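Local coordinates for protein V-type ATP synthase alpha chain (Thermoplasma volcanium, PDB 4O1S) that is an intein, a largely beta-stranded splicing domain of the Hint type, from the A subunit of a V-type ATPase, at residues I105-I119 / A129-K141. Sequence-based numbering, arbitrary orientation. Where two conformers were deposited one is given.
With SO4 (sulfate ion), chain G.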
loop_
_atom_site.group_PDB
_atom_site.type_symbol
_atom_site.label_atom_id
_atom_site.label_comp_id
_atom_site.label_asym_id
_atom_site.label_seq_id
_atom_site.Cartn_x
_atom_site.Cartn_y
_atom_site.Cartn_z
ATOM N N ILE A 105 -12.848 -14.652 -0.379
ATOM C CA ILE A 105 -12.035 -13.465 -0.531
ATOM C C ILE A 105 -11.076 -13.559 -1.697
ATOM O O ILE A 105 -10.220 -14.443 -1.728
ATOM C CB ILE A 105 -11.257 -13.199 0.763
ATOM C CG1 ILE A 105 -12.209 -12.660 1.818
ATOM C CG2 ILE A 105 -10.096 -12.226 0.550
ATOM C CD1 ILE A 105 -11.524 -12.434 3.134
ATOM N N GLU A 106 -11.189 -12.647 -2.658
ATOM C CA GLU A 106 -10.234 -12.700 -3.763
ATOM C C GLU A 106 -9.483 -11.427 -4.003
ATOM O O GLU A 106 -9.945 -10.353 -3.610
ATOM C CB GLU A 106 -10.890 -13.172 -5.041
ATOM C CG GLU A 106 -12.234 -12.589 -5.280
ATOM C CD GLU A 106 -12.996 -13.397 -6.299
ATOM O OE1 GLU A 106 -13.393 -12.806 -7.338
ATOM O OE2 GLU A 106 -13.193 -14.620 -6.052
ATOM N N GLU A 107 -8.297 -11.576 -4.601
ATOM C CA GLU A 107 -7.457 -10.443 -4.971
ATOM C C GLU A 107 -8.055 -9.816 -6.227
ATOM O O GLU A 107 -8.459 -10.518 -7.155
ATOM C CB GLU A 107 -6.034 -10.899 -5.262
ATOM C CG GLU A 107 -5.372 -11.680 -4.144
ATOM C CD GLU A 107 -3.945 -12.127 -4.499
ATOM O OE1 GLU A 107 -3.448 -11.782 -5.608
ATOM O OE2 GLU A 107 -3.325 -12.834 -3.663
ATOM N N VAL A 108 -8.130 -8.496 -6.268
ATOM C CA VAL A 108 -8.615 -7.852 -7.472
ATOM C C VAL A 108 -7.772 -6.621 -7.782
ATOM O O VAL A 108 -7.334 -5.904 -6.880
ATOM C CB VAL A 108 -10.111 -7.485 -7.360
ATOM C CG1 VAL A 108 -10.290 -6.471 -6.292
ATOM C CG2 VAL A 108 -10.626 -6.899 -8.671
ATOM N N MET A 109 -7.528 -6.400 -9.067
ATOM C CA MET A 109 -6.789 -5.238 -9.508
ATOM C C MET A 109 -7.650 -4.021 -9.368
ATOM O O MET A 109 -8.867 -4.052 -9.618
ATOM C CB MET A 109 -6.338 -5.393 -10.959
ATOM C CG MET A 109 -5.258 -6.448 -11.107
ATOM S SD MET A 109 -4.406 -6.280 -12.673
ATOM C CE MET A 109 -5.777 -6.658 -13.745
ATOM N N ALA A 110 -7.001 -2.946 -8.963
ATOM C CA ALA A 110 -7.656 -1.664 -8.861
ATOM C C ALA A 110 -8.489 -1.382 -10.135
ATOM O O ALA A 110 -9.643 -0.919 -10.088
ATOM C CB ALA A 110 -6.597 -0.589 -8.610
ATOM N N SER A 111 -7.924 -1.726 -11.280
ATOM C CA SER A 111 -8.628 -1.516 -12.535
ATOM C C SER A 111 -9.819 -2.454 -12.734
ATOM O O SER A 111 -10.578 -2.257 -13.665
ATOM C CB SER A 111 -7.663 -1.643 -13.704
ATOM O OG SER A 111 -7.106 -2.942 -13.734
ATOM N N ASN A 112 -10.001 -3.465 -11.881
ATOM C CA ASN A 112 -11.193 -4.325 -12.026
ATOM C C ASN A 112 -12.180 -4.170 -10.888
ATOM O O ASN A 112 -13.304 -4.681 -10.932
ATOM C CB ASN A 112 -10.822 -5.794 -12.184
ATOM C CG ASN A 112 -10.095 -6.067 -13.474
ATOM O OD1 ASN A 112 -10.397 -5.467 -14.510
ATOM N ND2 ASN A 112 -9.114 -6.957 -13.418
ATOM N N LEU A 113 -11.734 -3.472 -9.856
ATOM C CA LEU A 113 -12.618 -3.078 -8.786
ATOM C C LEU A 113 -13.898 -2.378 -9.304
ATOM O O LEU A 113 -13.859 -1.577 -10.256
ATOM C CB LEU A 113 -11.841 -2.166 -7.861
ATOM C CG LEU A 113 -12.331 -2.115 -6.429
ATOM C CD1 LEU A 113 -12.317 -3.529 -5.859
ATOM C CD2 LEU A 113 -11.417 -1.150 -5.654
ATOM N N LYS A 114 -15.032 -2.703 -8.690
ATOM C CA LYS A 114 -16.301 -2.047 -9.002
ATOM C C LYS A 114 -16.806 -1.330 -7.766
ATOM O O LYS A 114 -16.576 -1.790 -6.651
ATOM C CB LYS A 114 -17.368 -3.058 -9.414
ATOM C CG LYS A 114 -16.892 -4.220 -10.283
ATOM C CD LYS A 114 -16.408 -3.784 -11.669
ATOM C CE LYS A 114 -15.958 -4.996 -12.512
ATOM N NZ LYS A 114 -15.235 -4.595 -13.759
ATOM N N VAL A 115 -17.495 -0.209 -7.951
ATOM C CA VAL A 115 -18.209 0.370 -6.827
ATOM C C VAL A 115 -19.158 -0.701 -6.329
ATOM O O VAL A 115 -19.647 -1.538 -7.109
ATOM C CB VAL A 115 -18.994 1.633 -7.195
ATOM C CG1 VAL A 115 -18.064 2.640 -7.831
ATOM C CG2 VAL A 115 -20.161 1.299 -8.126
ATOM N N GLY A 116 -19.374 -0.702 -5.021
ATOM C CA GLY A 116 -20.160 -1.749 -4.402
ATOM C C GLY A 116 -19.295 -2.809 -3.746
ATOM O O GLY A 116 -19.655 -3.322 -2.685
ATOM N N ASP A 117 -18.154 -3.119 -4.362
ATOM C CA ASP A 117 -17.192 -4.071 -3.797
ATOM C C ASP A 117 -16.779 -3.803 -2.339
ATOM O O ASP A 117 -16.601 -2.656 -1.930
ATOM C CB ASP A 117 -15.949 -4.175 -4.692
ATOM C CG ASP A 117 -16.254 -4.845 -6.025
ATOM O OD1 ASP A 117 -17.397 -5.349 -6.163
ATOM O OD2 ASP A 117 -15.362 -4.886 -6.915
ATOM N N MET A 118 -16.633 -4.874 -1.558
ATOM C CA MET A 118 -16.223 -4.759 -0.155
ATOM C C MET A 118 -14.743 -5.054 -0.011
ATOM O O MET A 118 -14.299 -6.194 -0.219
ATOM C CB MET A 118 -17.049 -5.694 0.734
ATOM C CG MET A 118 -18.498 -5.281 0.792
ATOM S SD MET A 118 -19.571 -6.449 1.624
ATOM C CE MET A 118 -19.479 -5.824 3.291
ATOM N N ILE A 119 -13.962 -4.032 0.324
ATOM C CA ILE A 119 -12.531 -4.249 0.364
ATOM C C ILE A 119 -12.030 -4.404 1.781
ATOM O O ILE A 119 -12.635 -3.903 2.720
ATOM C CB ILE A 119 -11.735 -3.185 -0.423
ATOM C CG1 ILE A 119 -11.866 -1.806 0.205
ATOM C CG2 ILE A 119 -12.200 -3.140 -1.866
ATOM C CD1 ILE A 119 -10.928 -0.794 -0.476
ATOM N N ALA A 129 -10.729 -7.825 11.078
ATOM C CA ALA A 129 -10.968 -7.810 9.646
ATOM C C ALA A 129 -12.247 -7.072 9.397
ATOM O O ALA A 129 -13.299 -7.518 9.840
ATOM C CB ALA A 129 -11.096 -9.228 9.092
ATOM N N THR A 130 -12.162 -5.941 8.701
ATOM C CA THR A 130 -13.370 -5.306 8.235
ATOM C C THR A 130 -13.402 -5.193 6.712
ATOM O O THR A 130 -12.363 -5.051 6.080
ATOM C CB THR A 130 -13.648 -3.954 8.950
ATOM O OG1 THR A 130 -13.324 -2.857 8.096
ATOM C CG2 THR A 130 -12.890 -3.859 10.251
ATOM N N PHE A 131 -14.600 -5.298 6.133
ATOM C CA PHE A 131 -14.760 -5.129 4.701
ATOM C C PHE A 131 -15.723 -4.020 4.391
ATOM O O PHE A 131 -16.903 -4.064 4.737
ATOM C CB PHE A 131 -15.183 -6.414 4.035
ATOM C CG PHE A 131 -14.189 -7.487 4.199
ATOM C CD1 PHE A 131 -13.240 -7.711 3.220
ATOM C CD2 PHE A 131 -14.164 -8.250 5.367
ATOM C CE1 PHE A 131 -12.295 -8.703 3.385
ATOM C CE2 PHE A 131 -13.220 -9.252 5.547
ATOM C CZ PHE A 131 -12.284 -9.478 4.557
ATOM N N ASP A 132 -15.185 -3.028 3.709
ATOM C CA ASP A 132 -15.848 -1.761 3.522
ATOM C C ASP A 132 -16.268 -1.632 2.055
ATOM O O ASP A 132 -15.477 -1.913 1.143
ATOM C CB ASP A 132 -14.873 -0.653 3.923
ATOM C CG ASP A 132 -15.565 0.620 4.264
ATOM O OD1 ASP A 132 -16.807 0.671 4.035
ATOM O OD2 ASP A 132 -14.858 1.547 4.749
ATOM N N ARG A 133 -17.516 -1.240 1.829
ATOM C CA ARG A 133 -18.013 -1.085 0.467
ATOM C C ARG A 133 -17.320 0.107 -0.175
ATOM O O ARG A 133 -17.215 1.180 0.440
ATOM C CB ARG A 133 -19.530 -0.874 0.456
ATOM C CG ARG A 133 -20.266 -2.110 0.932
ATOM C CD ARG A 133 -21.772 -2.019 0.796
ATOM N NE ARG A 133 -22.342 -3.365 0.785
ATOM C CZ ARG A 133 -22.509 -4.084 -0.320
ATOM N NH1 ARG A 133 -22.173 -3.563 -1.494
ATOM N NH2 ARG A 133 -23.017 -5.308 -0.258
ATOM N N VAL A 134 -16.819 -0.069 -1.398
ATOM C CA VAL A 134 -16.324 1.095 -2.097
ATOM C C VAL A 134 -17.494 1.924 -2.628
ATOM O O VAL A 134 -18.429 1.403 -3.263
ATOM C CB VAL A 134 -15.213 0.807 -3.144
ATOM C CG1 VAL A 134 -14.750 -0.627 -3.075
ATOM C CG2 VAL A 134 -15.625 1.231 -4.552
ATOM N N LYS A 135 -17.420 3.209 -2.278
ATOM C CA LYS A 135 -18.391 4.234 -2.592
ATOM C C LYS A 135 -18.049 4.813 -3.956
ATOM O O LYS A 135 -18.930 5.123 -4.766
ATOM C CB LYS A 135 -18.250 5.327 -1.535
ATOM C CG LYS A 135 -19.153 6.533 -1.653
ATOM C CD LYS A 135 -18.665 7.606 -0.666
ATOM C CE LYS A 135 -19.643 8.771 -0.559
ATOM N NZ LYS A 135 -19.094 9.859 0.308
ATOM N N SER A 136 -16.755 4.980 -4.204
ATOM C CA SER A 136 -16.341 5.609 -5.440
ATOM C C SER A 136 -14.944 5.218 -5.886
ATOM O O SER A 136 -14.067 4.956 -5.071
ATOM C CB SER A 136 -16.391 7.117 -5.299
ATOM O OG SER A 136 -15.067 7.593 -5.314
ATOM N N ILE A 137 -14.758 5.196 -7.199
ATOM C CA ILE A 137 -13.474 4.899 -7.815
ATOM C C ILE A 137 -13.223 5.923 -8.896
ATOM O O ILE A 137 -14.086 6.169 -9.738
ATOM C CB ILE A 137 -13.479 3.517 -8.469
ATOM C CG1 ILE A 137 -13.833 2.443 -7.433
ATOM C CG2 ILE A 137 -12.138 3.233 -9.055
ATOM C CD1 ILE A 137 -14.017 1.083 -8.008
ATOM N N ALA A 138 -12.055 6.552 -8.857
ATOM C CA ALA A 138 -11.728 7.600 -9.828
ATOM C C ALA A 138 -10.495 7.211 -10.617
ATOM O O ALA A 138 -9.487 6.758 -10.037
ATOM C CB ALA A 138 -11.492 8.920 -9.125
ATOM N N TYR A 139 -10.572 7.375 -11.934
ATOM C CA TYR A 139 -9.410 7.146 -12.792
ATOM C C TYR A 139 -8.834 8.492 -13.205
ATOM O O TYR A 139 -9.562 9.390 -13.625
ATOM C CB TYR A 139 -9.791 6.316 -14.023
ATOM C CG TYR A 139 -10.436 4.985 -13.694
ATOM C CD1 TYR A 139 -10.046 4.271 -12.589
ATOM C CD2 TYR A 139 -11.436 4.449 -14.491
ATOM C CE1 TYR A 139 -10.625 3.075 -12.279
ATOM C CE2 TYR A 139 -12.029 3.237 -14.182
ATOM C CZ TYR A 139 -11.617 2.555 -13.062
ATOM O OH TYR A 139 -12.186 1.344 -12.701
ATOM N N GLU A 140 -7.525 8.645 -13.055
ATOM C CA GLU A 140 -6.882 9.913 -13.367
ATOM C C GLU A 140 -5.591 9.709 -14.160
ATOM O O GLU A 140 -4.718 8.917 -13.783
ATOM C CB GLU A 140 -6.598 10.674 -12.076
ATOM C CG GLU A 140 -6.245 12.121 -12.294
ATOM C CD GLU A 140 -5.860 12.842 -11.000
ATOM O OE1 GLU A 140 -6.493 12.599 -9.943
ATOM O OE2 GLU A 140 -4.915 13.656 -11.048
ATOM N N LYS A 141 -5.480 10.426 -15.268
ATOM C CA LYS A 141 -4.255 10.442 -16.050
ATOM C C LYS A 141 -3.425 11.662 -15.654
ATOM O O LYS A 141 -3.967 12.759 -15.512
ATOM C CB LYS A 141 -4.597 10.490 -17.528
ATOM C CG LYS A 141 -3.423 10.446 -18.454
ATOM C CD LYS A 141 -3.916 10.051 -19.842
ATOM C CE LYS A 141 -2.775 9.994 -20.835
ATOM N NZ LYS A 141 -2.054 11.306 -20.923
HETATM S S SO4 G . -7.675 -9.569 -11.217
HETATM O O1 SO4 G . -8.924 -10.345 -11.156
HETATM O O2 SO4 G . -6.795 -9.891 -10.085
HETATM O O3 SO4 G . -6.920 -9.905 -12.431
HETATM O O4 SO4 G . -8.045 -8.148 -11.187
#
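Val134 fits between the turn and the strand that pair with it: its CG1 packs 3.8 Å from Ile119 CG2, while its CG2 lies 3.5 Å from Val115 CA. A beta-branched residue suits this place because each methyl reaches a different neighbour. Ile119 and Asp132 form an antiparallel hydrogen-bonded pair, and Val134 O accepts a nearly straight bond from Gly116 N (2.9 Å), its N-H going to Asp117 O. Gly116 occupies the third position of a type II turn, with the positive phi (100°) that glycine readily adopts; Asp117 N bonds to Lys114 O to close the turn, and Asp117 OD2 adds a second tie by accepting Lys114 N (2.8 Å) from above the carboxylate plane. Ile137, extended beyond CG1 (chi2 173°), sends CD1 to Leu113 CB at 3.9 Å. On the more open face Met118 CG lies 3.6 Å from Arg133 CG in one of the arginine's two conformers. Val115 CG1 lies loosely along the 135-136 backbone, and Tyr139 OH stays 4.1 Å from Ser111 O. Ile105 CD1 meets Phe131 CZ, linking two sheets. Strand 129-141 runs between its hairpin partner 118-122, an outermost strand, and strand 77-83, where Leu113 of the loop touches Ile81 and Ile137 touches Val79.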